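Local structure of core protein VP4 (Bluetongue virus, 2JHP) at residues P158-Y163 / R364-M369; Y411-C416 / F449-S454; T435-R440 / P493-N498. The protein forms part of the inner capsid and caps the viral RNA, acting as a multifunctional capping enzyme with two S-adenosyl-L-homocysteine sites. One frame throughout, in Å; residues are numbered along the deposited sequence.

Contact 1 (P158-Y163 / R364-M369); sequences PLYMEY and RDVRKM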
# COMPACT_ATOMS: atom_id res chain seq x y z
N PRO A 158 3.59 21.05 7.89
CA PRO A 158 3.69 22.37 8.50
C PRO A 158 2.35 22.88 8.98
O PRO A 158 1.40 22.94 8.20
CB PRO A 158 4.17 23.25 7.34
CG PRO A 158 4.86 22.32 6.43
CD PRO A 158 4.20 21.00 6.55
N LEU A 159 2.26 23.25 10.25
CA LEU A 159 1.03 23.76 10.84
C LEU A 159 1.32 24.97 11.69
O LEU A 159 2.48 25.34 11.89
CB LEU A 159 0.39 22.71 11.73
CG LEU A 159 0.31 21.30 11.18
CD1 LEU A 159 0.03 20.27 12.30
CD2 LEU A 159 -0.74 21.20 10.06
N TYR A 160 0.25 25.58 12.19
CA TYR A 160 0.32 26.64 13.18
C TYR A 160 -0.83 26.56 14.18
O TYR A 160 -2.00 26.51 13.79
CB TYR A 160 0.31 28.02 12.52
CG TYR A 160 0.53 29.15 13.50
CD1 TYR A 160 1.81 29.68 13.71
CD2 TYR A 160 -0.52 29.69 14.23
CE1 TYR A 160 2.02 30.72 14.60
CE2 TYR A 160 -0.32 30.73 15.12
CZ TYR A 160 0.96 31.24 15.30
OH TYR A 160 1.17 32.27 16.20
N MET A 161 -0.48 26.52 15.47
CA MET A 161 -1.38 26.85 16.57
C MET A 161 -0.57 27.45 17.73
O MET A 161 0.48 28.09 17.51
CB MET A 161 -2.21 25.65 17.07
CG MET A 161 -2.20 24.38 16.22
SD MET A 161 -1.30 23.03 17.00
CE MET A 161 -2.61 22.17 17.88
N GLU A 162 -1.09 27.24 18.95
CA GLU A 162 -0.50 27.76 20.21
C GLU A 162 0.79 28.62 20.31
O GLU A 162 0.65 29.84 20.32
CB GLU A 162 -0.71 26.78 21.40
CG GLU A 162 -0.74 27.49 22.76
CD GLU A 162 -1.81 26.96 23.70
OE1 GLU A 162 -1.78 27.33 24.90
OE2 GLU A 162 -2.69 26.17 23.25
N TYR A 163 2.03 28.10 20.39
CA TYR A 163 2.60 26.78 20.00
C TYR A 163 3.80 26.98 19.06
O TYR A 163 4.93 27.25 19.54
CB TYR A 163 1.59 25.77 19.43
N ARG A 364 4.66 37.39 11.80
CA ARG A 364 6.03 37.03 11.43
C ARG A 364 6.27 35.53 11.20
O ARG A 364 6.99 35.15 10.27
CB ARG A 364 6.99 37.55 12.50
CG ARG A 364 8.38 36.92 12.49
CD ARG A 364 9.10 37.07 13.83
NE ARG A 364 9.39 38.47 14.16
CZ ARG A 364 8.67 39.23 14.98
NH1 ARG A 364 7.59 38.76 15.59
NH2 ARG A 364 9.06 40.49 15.20
N ASP A 365 5.68 34.68 12.05
CA ASP A 365 5.90 33.24 11.97
C ASP A 365 4.97 32.62 10.93
O ASP A 365 5.26 31.56 10.34
CB ASP A 365 5.67 32.60 13.33
CG ASP A 365 6.64 33.09 14.37
OD1 ASP A 365 7.86 32.86 14.22
OD2 ASP A 365 6.19 33.72 15.35
N VAL A 366 3.86 33.31 10.71
CA VAL A 366 2.90 32.94 9.69
C VAL A 366 3.35 33.53 8.34
O VAL A 366 2.92 33.10 7.28
CB VAL A 366 1.47 33.35 10.17
CG1 VAL A 366 0.74 34.18 9.15
CG2 VAL A 366 0.66 32.10 10.57
N ARG A 367 4.26 34.49 8.41
CA ARG A 367 4.89 35.09 7.23
C ARG A 367 5.99 34.16 6.71
O ARG A 367 6.15 34.00 5.50
CB ARG A 367 5.47 36.46 7.59
CG ARG A 367 5.65 37.43 6.44
CD ARG A 367 5.09 38.80 6.81
NE ARG A 367 3.62 38.79 6.72
CZ ARG A 367 2.82 39.75 7.17
NH1 ARG A 367 3.31 40.84 7.78
NH2 ARG A 367 1.50 39.62 7.02
N LYS A 368 6.74 33.55 7.64
CA LYS A 368 7.77 32.57 7.30
C LYS A 368 7.20 31.37 6.57
O LYS A 368 7.81 30.88 5.62
CB LYS A 368 8.52 32.09 8.55
CG LYS A 368 9.99 32.51 8.61
CD LYS A 368 10.91 31.64 7.73
CE LYS A 368 12.26 32.32 7.50
NZ LYS A 368 13.18 31.51 6.64
N MET A 369 6.06 30.88 7.04
CA MET A 369 5.47 29.68 6.45
C MET A 369 5.33 29.82 4.93
O MET A 369 5.80 28.96 4.18
CB MET A 369 4.13 29.34 7.10
CG MET A 369 4.25 28.71 8.48
SD MET A 369 2.80 27.74 8.94
CE MET A 369 1.64 29.02 9.37
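Y160 and M369 form the tightest part of this contact: the terminal methyl CE of M369 lies 3.6 Å from CB of Y160, at the root of the aromatic side chain. The bend at chi3 (-77°) lays that methyl against the tyrosine, while SD itself rests 3.8 Å from the backbone O of L159. A second apolar touch comes from V366. Its CG2 sits above one face of the Y160 ring, 18° off the ring normal and 4.3 Å from the centroid, a CH-pi contact displaced toward the rim. Y160 can be reached this way because its CG stands anti to the backbone N (chi1 -174°), which sets the ring alongside the helix. No hydrogen bond joins the two segments; the phenol instead anchors its OH on the backbone N of V362, just ahead of the helix.

Packing thins quickly toward the solvent. D365 offers little more than its CB, 4.3 Å from CE1 of Y160, and beyond M161 the chain at E162 and Y163 is poorly ordered.

Within the fold, 158-163 runs beside strand 322-324, with Y160 hydrogen-bonded through its backbone to L323. Helix 363-373 covers Y160 from another direction, while V366 and M369 also pack on L336 of strand 335-341, so that loop, helix and sheet share one apolar layer.

Contact 2 (Y411-C416 / F449-S454); sequences YLTNRC and FALPRS. With SAH (S-adenosyl-L-homocysteine), chain B.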
# COMPACT_ATOMS: atom_id res chain seq x y z
N TYR A 411 4.38 -1.83 6.82
CA TYR A 411 4.77 -0.87 7.84
C TYR A 411 5.50 -1.53 9.01
O TYR A 411 6.44 -0.95 9.56
CB TYR A 411 3.55 -0.04 8.31
CG TYR A 411 2.71 -0.64 9.42
CD1 TYR A 411 3.05 -0.45 10.76
CD2 TYR A 411 1.54 -1.36 9.13
CE1 TYR A 411 2.26 -0.99 11.79
CE2 TYR A 411 0.74 -1.91 10.15
CZ TYR A 411 1.10 -1.71 11.47
OH TYR A 411 0.34 -2.25 12.49
N LEU A 412 5.06 -2.73 9.38
CA LEU A 412 5.64 -3.44 10.53
C LEU A 412 7.16 -3.30 10.69
O LEU A 412 7.63 -2.88 11.74
CB LEU A 412 5.25 -4.91 10.48
CG LEU A 412 4.03 -5.43 11.28
CD1 LEU A 412 3.30 -4.36 12.06
CD2 LEU A 412 3.08 -6.19 10.40
N THR A 413 7.90 -3.62 9.63
CA THR A 413 9.34 -3.73 9.66
C THR A 413 10.01 -2.47 9.18
O THR A 413 11.19 -2.50 8.79
CB THR A 413 9.79 -4.88 8.79
OG1 THR A 413 9.06 -4.87 7.57
CG2 THR A 413 9.58 -6.22 9.51
N ASN A 414 9.26 -1.36 9.19
CA ASN A 414 9.83 -0.02 9.09
C ASN A 414 10.83 0.18 10.22
O ASN A 414 10.61 -0.31 11.34
CB ASN A 414 8.74 1.04 9.19
CG ASN A 414 8.01 1.30 7.88
OD1 ASN A 414 7.37 2.34 7.72
ND2 ASN A 414 8.08 0.36 6.93
N ARG A 415 11.90 0.93 9.95
CA ARG A 415 13.00 1.08 10.88
C ARG A 415 12.58 1.69 12.24
O ARG A 415 13.21 1.42 13.26
CB ARG A 415 14.14 1.86 10.23
CG ARG A 415 15.51 1.57 10.83
CD ARG A 415 16.64 1.81 9.82
NE ARG A 415 16.53 0.91 8.67
CZ ARG A 415 17.11 -0.28 8.56
NH1 ARG A 415 17.89 -0.74 9.54
NH2 ARG A 415 16.94 -1.00 7.47
N CYS A 416 11.51 2.49 12.24
CA CYS A 416 10.95 3.05 13.47
C CYS A 416 10.38 1.99 14.44
O CYS A 416 10.02 2.33 15.56
CB CYS A 416 9.86 4.08 13.15
SG CYS A 416 8.36 3.36 12.44
N PHE A 449 14.07 -3.15 8.08
CA PHE A 449 14.93 -4.20 8.57
C PHE A 449 14.28 -5.54 8.28
O PHE A 449 13.05 -5.66 8.25
CB PHE A 449 15.21 -4.02 10.07
CG PHE A 449 13.99 -4.19 10.95
CD1 PHE A 449 13.64 -5.45 11.48
CD2 PHE A 449 13.20 -3.10 11.27
CE1 PHE A 449 12.55 -5.60 12.30
CE2 PHE A 449 12.08 -3.26 12.10
CZ PHE A 449 11.77 -4.52 12.60
N ALA A 450 15.11 -6.56 8.04
CA ALA A 450 14.66 -7.91 7.72
C ALA A 450 14.44 -8.78 8.96
O ALA A 450 15.31 -8.88 9.80
CB ALA A 450 15.65 -8.57 6.77
N LEU A 451 13.27 -9.40 9.05
CA LEU A 451 13.01 -10.47 10.03
C LEU A 451 13.63 -11.75 9.49
O LEU A 451 13.56 -12.01 8.30
CB LEU A 451 11.49 -10.69 10.22
CG LEU A 451 10.62 -9.64 10.91
CD1 LEU A 451 9.25 -10.20 11.20
CD2 LEU A 451 11.28 -9.12 12.19
N PRO A 452 14.31 -12.52 10.36
CA PRO A 452 14.81 -13.82 9.90
C PRO A 452 13.68 -14.69 9.37
O PRO A 452 12.70 -14.90 10.08
CB PRO A 452 15.43 -14.43 11.17
CG PRO A 452 15.79 -13.25 12.01
CD PRO A 452 14.70 -12.26 11.76
N ARG A 453 13.80 -15.16 8.14
CA ARG A 453 12.77 -16.02 7.51
C ARG A 453 12.36 -17.24 8.33
O ARG A 453 11.17 -17.56 8.42
CB ARG A 453 13.23 -16.51 6.14
CG ARG A 453 13.20 -15.45 5.07
CD ARG A 453 13.45 -16.09 3.74
NE ARG A 453 13.39 -15.11 2.68
CZ ARG A 453 14.42 -14.36 2.28
NH1 ARG A 453 14.24 -13.48 1.30
NH2 ARG A 453 15.61 -14.49 2.87
N SER A 454 13.33 -17.93 8.90
CA SER A 454 13.07 -19.15 9.65
C SER A 454 12.29 -18.84 10.91
O SER A 454 11.43 -19.61 11.32
CB SER A 454 14.36 -19.90 9.97
OG SER A 454 15.17 -19.17 10.86
N SAH B . 0.17 0.65 4.63
CA SAH B . 0.31 1.43 3.35
CB SAH B . 1.52 2.37 3.30
CG SAH B . 2.75 2.08 4.14
SD SAH B . 3.86 3.52 4.15
C SAH B . 0.26 0.54 2.12
O SAH B . -0.56 -0.38 2.04
OXT SAH B . 1.00 0.75 1.16
C5' SAH B . 4.29 3.18 5.88
C4' SAH B . 3.60 4.11 6.86
O4' SAH B . 3.35 3.45 8.08
C3' SAH B . 4.44 5.34 7.18
O3' SAH B . 3.56 6.45 7.18
C2' SAH B . 4.95 5.10 8.59
O2' SAH B . 5.08 6.28 9.34
C1' SAH B . 3.84 4.23 9.17
N9 SAH B . 4.30 3.39 10.31
C8 SAH B . 5.52 2.77 10.46
N7 SAH B . 5.53 2.11 11.65
C5 SAH B . 4.33 2.30 12.26
C6 SAH B . 3.80 1.85 13.47
N6 SAH B . 4.52 1.08 14.27
N1 SAH B . 2.51 2.21 13.83
C2 SAH B . 1.75 3.00 13.00
N3 SAH B . 2.27 3.45 11.79
C4 SAH B . 3.54 3.11 11.43
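The backbones of T413 and F449 are joined by one hydrogen bond, from F449 N to T413 O at 3.0 Å. The donor meets the carbonyl almost head-on (168°), although the bond is bent at the hydrogen (144°). T413 belongs to a type I turn from Y411 to N414, closed by N414 N bonding to Y411 O.

Around that bond the F449 side chain folds back over the turn. Its CG lies between its own backbone N and carbonyl carbon (chi1 66°), which sets one ring face against T413, with CB of the threonine above the ring centre. The ring edge meets the next carbonyl, CE2 approaching N414 O at 3.4 Å. T413 packs in two directions, since its CG2 also touches CG of L451 at 3.8 Å, while its hydroxyl is hydrogen-bonded to D448 and to the backbone N of W437. On the exposed margin, the bent side chain of R415 brings NH2 to 3.6 Å from F449 N.

The turn and the 3-10 segment after it border S-adenosyl-L-homocysteine. From the turn, Y411 CD1 lies 3.4 Å from C5 of the adenine and N414 OD1 3.3 Å from C8; from the 3-10 segment, C416 SG comes 3.2 Å from N7. A turn following the fourth strand and bordering the adenosyl group is a feature of the Rossmann-like class I methyltransferase fold, to which the strand order of this sheet conforms.

Contact 3 (T435-R440 / P493-N498); sequences TAWVGR and PAWAMN. With GUN (guanine), chain E.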
# COMPACT_ATOMS: atom_id res chain seq x y z
N THR A 435 2.20 -7.78 6.38
CA THR A 435 3.46 -8.00 5.68
C THR A 435 4.66 -7.70 6.57
O THR A 435 4.59 -6.86 7.45
CB THR A 435 3.60 -7.14 4.40
OG1 THR A 435 3.47 -5.76 4.76
CG2 THR A 435 2.56 -7.52 3.36
N ALA A 436 5.76 -8.41 6.31
CA ALA A 436 7.02 -8.16 6.97
C ALA A 436 8.17 -8.36 5.99
O ALA A 436 8.21 -9.32 5.23
CB ALA A 436 7.19 -9.06 8.17
N TRP A 437 9.10 -7.43 6.01
CA TRP A 437 10.28 -7.49 5.17
C TRP A 437 11.29 -8.56 5.64
O TRP A 437 11.65 -8.59 6.81
CB TRP A 437 10.94 -6.11 5.15
CG TRP A 437 12.12 -6.04 4.28
CD1 TRP A 437 13.42 -6.22 4.66
CD2 TRP A 437 12.14 -5.77 2.88
NE1 TRP A 437 14.26 -6.06 3.58
CE2 TRP A 437 13.50 -5.79 2.48
CE3 TRP A 437 11.16 -5.49 1.93
CZ2 TRP A 437 13.89 -5.55 1.16
CZ3 TRP A 437 11.54 -5.26 0.62
CH2 TRP A 437 12.91 -5.29 0.24
N VAL A 438 11.72 -9.42 4.71
CA VAL A 438 12.64 -10.51 5.01
C VAL A 438 13.84 -10.46 4.08
O VAL A 438 14.80 -11.23 4.25
CB VAL A 438 11.95 -11.90 4.93
CG1 VAL A 438 10.94 -12.08 6.05
CG2 VAL A 438 11.32 -12.13 3.57
N GLY A 439 13.79 -9.58 3.08
CA GLY A 439 14.87 -9.43 2.12
C GLY A 439 16.20 -9.08 2.77
O GLY A 439 16.25 -8.25 3.67
N ARG A 440 17.27 -9.73 2.32
CA ARG A 440 18.60 -9.51 2.89
C ARG A 440 19.54 -8.74 1.96
O ARG A 440 20.55 -8.23 2.41
CB ARG A 440 19.26 -10.83 3.32
CG ARG A 440 18.43 -11.63 4.28
CD ARG A 440 19.25 -12.69 4.96
NE ARG A 440 18.80 -12.85 6.34
CZ ARG A 440 19.38 -12.30 7.40
NH1 ARG A 440 20.47 -11.55 7.28
NH2 ARG A 440 18.86 -12.50 8.61
N PRO A 493 7.88 -11.17 -9.14
CA PRO A 493 8.02 -12.24 -8.15
C PRO A 493 9.21 -12.10 -7.19
O PRO A 493 9.08 -12.40 -6.00
CB PRO A 493 8.11 -13.50 -9.02
CG PRO A 493 7.33 -13.12 -10.28
CD PRO A 493 7.78 -11.71 -10.52
N ALA A 494 10.35 -11.62 -7.69
CA ALA A 494 11.52 -11.37 -6.84
C ALA A 494 11.21 -10.34 -5.74
O ALA A 494 11.54 -10.53 -4.57
CB ALA A 494 12.69 -10.92 -7.67
N TRP A 495 10.56 -9.25 -6.14
CA TRP A 495 10.16 -8.22 -5.22
C TRP A 495 9.23 -8.78 -4.15
O TRP A 495 9.50 -8.64 -2.96
CB TRP A 495 9.50 -7.06 -5.97
CG TRP A 495 9.03 -6.00 -5.04
CD1 TRP A 495 7.74 -5.72 -4.70
CD2 TRP A 495 9.85 -5.10 -4.28
NE1 TRP A 495 7.70 -4.70 -3.79
CE2 TRP A 495 8.98 -4.28 -3.52
CE3 TRP A 495 11.23 -4.87 -4.20
CZ2 TRP A 495 9.44 -3.26 -2.67
CZ3 TRP A 495 11.70 -3.86 -3.36
CH2 TRP A 495 10.80 -3.07 -2.60
N ALA A 496 8.14 -9.40 -4.59
CA ALA A 496 7.17 -10.06 -3.71
C ALA A 496 7.88 -10.94 -2.68
O ALA A 496 7.52 -10.93 -1.51
CB ALA A 496 6.17 -10.87 -4.53
N MET A 497 8.92 -11.63 -3.12
CA MET A 497 9.71 -12.53 -2.28
C MET A 497 10.63 -11.87 -1.25
O MET A 497 11.25 -12.57 -0.46
CB MET A 497 10.48 -13.52 -3.15
CG MET A 497 9.63 -14.68 -3.60
SD MET A 497 10.40 -15.77 -4.78
CE MET A 497 11.17 -16.93 -3.68
N ASN A 498 10.72 -10.54 -1.26
CA ASN A 498 11.34 -9.82 -0.15
C ASN A 498 10.44 -9.71 1.08
O ASN A 498 10.89 -9.25 2.13
CB ASN A 498 11.71 -8.40 -0.57
CG ASN A 498 12.86 -8.36 -1.55
OD1 ASN A 498 13.86 -9.07 -1.40
ND2 ASN A 498 12.73 -7.52 -2.57
N9 GUN E . 2.44 0.17 -2.74
C8 GUN E . 2.60 1.22 -1.94
N7 GUN E . 3.71 1.06 -1.22
C5 GUN E . 4.26 -0.11 -1.55
C6 GUN E . 5.40 -0.79 -1.13
O6 GUN E . 6.14 -0.31 -0.27
N1 GUN E . 5.71 -2.03 -1.69
C2 GUN E . 4.84 -2.56 -2.67
N2 GUN E . 5.10 -3.72 -3.22
N3 GUN E . 3.75 -1.87 -3.05
C4 GUN E . 3.44 -0.68 -2.52
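N498 O accepts two backbone hydrogen bonds from consecutive residues: a short and almost linear one from V438 N (2.7 Å, 175° at the hydrogen), and a weak, bent one from G439 N at 3.1 Å. One buried carbonyl is thus gripped by the chain just where strand 433-437 ends. CA of W437 adds a CA-H...O contact to the same oxygen, and V438 closes in from its side chain, with CG2 3.2 Å from N498 O.

The N498 side chain runs beside the W437 indole in the same direction. CG of W437 stands opposite its backbone N, which brings the indole over N498. CB of N498 meets the six-membered ring 3.7 Å from the centroid, in a CH-pi contact. From there the amide runs out past the CZ3-CH2 edge, its plane 32° from that of the indole, with ND2 3.6 Å from W437 CH2. G439 N and N498 O also lie above that face, nearer its rim.

Further out, the edge of W437 is directed at the face of W495 in an offset edge-to-face pair, their six-membered rings 5.6 Å apart between centroids and their planes at 61°; CZ3 of W437 comes 4.0 Å from W495 CH2. Y446 and F499 meet both indoles, and R114 makes a cation-pi contact with W495. Guanine N2 lies at the W495 edge, 2.8 Å from NE1; two N-H donors meet here, so closeness is no evidence of a hydrogen bond, and the base is hydrogen-bonded to Y446 OH.

Chemically, the contact couples a doubly held carbonyl to an aromatic wall. The amide hydrogens satisfy a buried oxygen, W437 covers G439 N and N498 O from one face, and the same indole buttresses W495, which probably helps define the orientation of this guanine-pocket residue.

Read from the N terminus, contact 1 comes first: 158-163 returns to 364-369 after some 200 residues, closing a loop that holds the whole seven-stranded sheet from 192-196 to 335-341. Contacts 2 and 3 both open after contact 1 has closed, their centres 37 and 42 Å from that of contact 1 and neither touching it. These two cross, because 435-440 lies between the segments of contact 2, and 449-454 between those of contact 3. They also touch, through W437, where L451 N probably hydrogen-bonds to W437 O. Together they tie the turn after strand 406-408, the end of strand 433-437 and the approach to strand 499-503 together within the other seven-stranded sheet.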